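Side-chain contact in putative D-arabinose 5-phosphate isomerase (Klebsiella pneumoniae subsp. pneumoniae, PDB 3K2V), which probably interconverts D-ribulose 5-phosphate and D-arabinose 5-phosphate, and binds CMP-Kdo through its paired CBS domains: residues 51-56 and 75-80. Residues are numbered along the deposited sequence; the frame is centred on the assembly and turned at random. Where two conformers were deposited one is given.
Sequences DALLEI and GIFTDG. With CMK (cytidine 5'-monophosphate 3-deoxy-beta-D-gulo-oct-2-ulo-pyranosonic acid), chain C.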
loop_
_atom_site.group_PDB
_atom_site.type_symbol
_atom_site.label_atom_id
_atom_site.label_comp_id
_atom_site.label_asym_id
_atom_site.label_seq_id
_atom_site.Cartn_x
_atom_site.Cartn_y
_atom_site.Cartn_z
ATOM N N ASP A 51 9.023 4.276 16.444
ATOM C CA ASP A 51 7.785 4.935 16.868
ATOM C C ASP A 51 6.823 5.122 15.701
ATOM O O ASP A 51 5.606 4.941 15.854
ATOM C CB ASP A 51 8.008 6.341 17.422
ATOM C CG ASP A 51 8.805 6.386 18.713
ATOM O OD1 ASP A 51 8.870 5.356 19.454
ATOM O OD2 ASP A 51 9.369 7.502 18.994
ATOM N N ALA A 52 7.341 5.581 14.562
ATOM C CA ALA A 52 6.500 5.813 13.392
ATOM C C ALA A 52 5.913 4.507 12.876
ATOM O O ALA A 52 4.739 4.451 12.514
ATOM C CB ALA A 52 7.291 6.572 12.248
ATOM N N LEU A 53 6.714 3.450 12.855
ATOM C CA LEU A 53 6.217 2.153 12.393
ATOM C C LEU A 53 5.115 1.591 13.287
ATOM O O LEU A 53 4.143 1.034 12.783
ATOM C CB LEU A 53 7.356 1.141 12.262
ATOM C CG LEU A 53 8.426 1.512 11.257
ATOM C CD1 LEU A 53 9.475 0.358 11.183
ATOM C CD2 LEU A 53 7.870 1.807 9.842
ATOM N N LEU A 54 5.244 1.762 14.597
ATOM C CA LEU A 54 4.224 1.315 15.517
ATOM C C LEU A 54 2.903 2.058 15.246
ATOM O O LEU A 54 1.810 1.451 15.259
ATOM C CB LEU A 54 4.694 1.500 16.965
ATOM C CG LEU A 54 3.683 1.063 18.031
ATOM C CD1 LEU A 54 3.383 -0.436 17.886
ATOM C CD2 LEU A 54 4.175 1.426 19.447
ATOM N N GLU A 55 2.996 3.354 14.970
ATOM C CA GLU A 55 1.807 4.169 14.727
ATOM C C GLU A 55 1.145 3.726 13.433
ATOM O O GLU A 55 -0.090 3.593 13.397
ATOM C CB GLU A 55 2.158 5.656 14.691
ATOM C CG GLU A 55 0.974 6.627 14.413
ATOM C CD GLU A 55 0.001 6.816 15.588
ATOM O OE1 GLU A 55 0.207 6.192 16.653
ATOM O OE2 GLU A 55 -0.981 7.607 15.439
ATOM N N ILE A 56 1.955 3.453 12.399
ATOM C CA ILE A 56 1.451 2.929 11.135
ATOM C C ILE A 56 0.699 1.625 11.376
ATOM O O ILE A 56 -0.432 1.455 10.884
ATOM C CB ILE A 56 2.570 2.700 10.070
ATOM C CG1 ILE A 56 3.164 4.023 9.607
ATOM C CG2 ILE A 56 2.009 1.886 8.860
ATOM C CD1 ILE A 56 4.406 3.868 8.636
ATOM N N GLY A 75 5.381 16.327 7.419
ATOM C CA GLY A 75 5.771 15.279 6.505
ATOM C C GLY A 75 4.879 14.070 6.614
ATOM O O GLY A 75 3.886 14.066 7.377
ATOM N N ILE A 76 5.178 13.064 5.802
ATOM C CA ILE A 76 4.506 11.781 5.875
ATOM C C ILE A 76 5.519 10.670 5.659
ATOM O O ILE A 76 6.624 10.905 5.149
ATOM C CB ILE A 76 3.346 11.631 4.833
ATOM C CG1 ILE A 76 3.875 11.411 3.410
ATOM C CG2 ILE A 76 2.397 12.810 4.896
ATOM C CD1 ILE A 76 4.069 12.656 2.662
ATOM N N PHE A 77 5.134 9.467 6.057
ATOM C CA PHE A 77 5.951 8.266 5.851
ATOM C C PHE A 77 5.039 7.085 5.608
ATOM O O PHE A 77 4.149 6.805 6.424
ATOM C CB PHE A 77 6.812 8.044 7.060
ATOM C CG PHE A 77 7.897 7.016 6.861
ATOM C CD1 PHE A 77 9.047 7.342 6.182
ATOM C CD2 PHE A 77 7.776 5.750 7.395
ATOM C CE1 PHE A 77 10.094 6.386 6.008
ATOM C CE2 PHE A 77 8.800 4.800 7.247
ATOM C CZ PHE A 77 9.950 5.125 6.562
ATOM N N THR A 78 5.255 6.406 4.486
ATOM C CA THR A 78 4.464 5.244 4.090
ATOM C C THR A 78 5.287 3.951 4.161
ATOM O O THR A 78 6.521 3.991 4.267
ATOM C CB THR A 78 3.979 5.386 2.627
ATOM O OG1 THR A 78 5.101 5.291 1.738
ATOM C CG2 THR A 78 3.239 6.714 2.391
ATOM N N ASP A 79 4.612 2.801 4.060
ATOM C CA ASP A 79 5.312 1.517 3.963
ATOM C C ASP A 79 6.248 1.482 2.748
ATOM O O ASP A 79 7.345 0.947 2.815
ATOM C CB ASP A 79 4.316 0.357 3.900
ATOM C CG ASP A 79 3.588 0.119 5.232
ATOM O OD1 ASP A 79 4.076 0.591 6.293
ATOM O OD2 ASP A 79 2.518 -0.537 5.223
ATOM N N GLY A 80 5.827 2.081 1.635
ATOM C CA GLY A 80 6.706 2.206 0.477
ATOM C C GLY A 80 7.994 2.991 0.777
ATOM O O GLY A 80 9.065 2.651 0.276
HETATM N N1C CMK C . 2.894 10.421 -0.428
HETATM C C2C CMK C . 2.611 11.784 -0.248
HETATM N N3C CMK C . 1.340 12.123 0.219
HETATM C C4C CMK C . 0.340 11.192 0.454
HETATM C C5C CMK C . 0.622 9.828 0.272
HETATM C C6C CMK C . 1.901 9.455 -0.176
HETATM O O2C CMK C . 3.455 12.674 -0.446
HETATM N N4C CMK C . -0.849 11.661 0.893
HETATM C "C1'" CMK C . 4.269 10.041 -0.915
HETATM C "C2'" CMK C . 4.891 8.907 -0.091
HETATM O "O2'" CMK C . 5.572 9.486 1.031
HETATM C "C3'" CMK C . 5.850 8.280 -1.103
HETATM C "C4'" CMK C . 5.145 8.512 -2.454
HETATM O "O4'" CMK C . 4.091 9.543 -2.236
HETATM O "O3'" CMK C . 7.085 8.975 -1.085
HETATM C "C5'" CMK C . 4.377 7.295 -2.950
HETATM O "O5'" CMK C . 3.474 6.773 -1.938
HETATM P PA CMK C . 3.525 5.146 -1.675
HETATM O O1A CMK C . 4.844 4.805 -1.073
HETATM O O2A CMK C . 2.388 4.739 -0.793
HETATM O O6 CMK C . 2.892 2.921 -4.819
HETATM C C2 CMK C . 3.730 3.217 -3.676
HETATM O O2 CMK C . 3.341 4.534 -3.181
HETATM C C3 CMK C . 3.517 2.108 -2.631
HETATM C C4 CMK C . 3.579 0.683 -3.224
HETATM O O4 CMK C . 3.237 -0.297 -2.199
HETATM C C5 CMK C . 2.687 0.532 -4.436
HETATM C C6 CMK C . 3.100 1.616 -5.425
HETATM C C7 CMK C . 2.244 1.622 -6.683
HETATM C C1 CMK C . 5.206 3.400 -4.075
HETATM O O1X CMK C . 5.453 4.414 -4.767
HETATM O O1Y CMK C . 6.061 2.590 -3.663
HETATM O O5 CMK C . 1.288 0.676 -4.091
HETATM C C8 CMK C . 2.803 2.606 -7.723
HETATM O O8 CMK C . 1.830 2.749 -8.755
HETATM O O7 CMK C . 2.239 0.327 -7.248
#
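Leu53 and Ile56, one helical turn apart on helix 49-59, meet Phe77 of strand 73-78 in the core of a CBS domain, a worked example of how one strand can serve a hydrophobic core and a nucleotide pocket at once. The apolar part is an approach to a ring edge. Leu53 CD2 lies 4.1 Å from Phe77 CE2 and Ile56 CD1 lies 4.1 Å from Phe77 CD2, both methyls close to the ring plane and neither over a face. Phe77 CG stands anti to the backbone N (chi1 -168°), which carries the ring from the strand toward the helix; Ile97, Val100 and Leu82 add to its surroundings. Ile56 also brings CD1 to 3.7 Å from the carbonyl oxygen, O, of Phe77.

A mixed contact follows where the strand gives way to helix 79-86. Ile56 and Asp79 run past each other in opposite senses, with Ile56 CG2 packed 3.5 Å from Asp79 OD1. This buried carboxylate is satisfied elsewhere: OD1 forms a salt bridge with Arg83 of the second subunit, while OD2 is hydrogen-bonded to O4 of another bound CMP-Kdo. The apolar face of helix 49-59 thus flanks a charge shared by the dimer interface and a ligand site.

The strand's other side faces the nucleotide. Ile76 lies beside the cytosine in an apolar contact, although the exact placement of its end is doubtful. Thr78, the N-cap of helix 79-86, points its CB away from helix 49-59; its chi1 of 69° tucks OG1 in over its own backbone, where the hydroxyl both caps a backbone N of the new helix and donates a hydrogen bond to the phosphate, Thr78 OG1 lying 2.9 Å from CMK O1A.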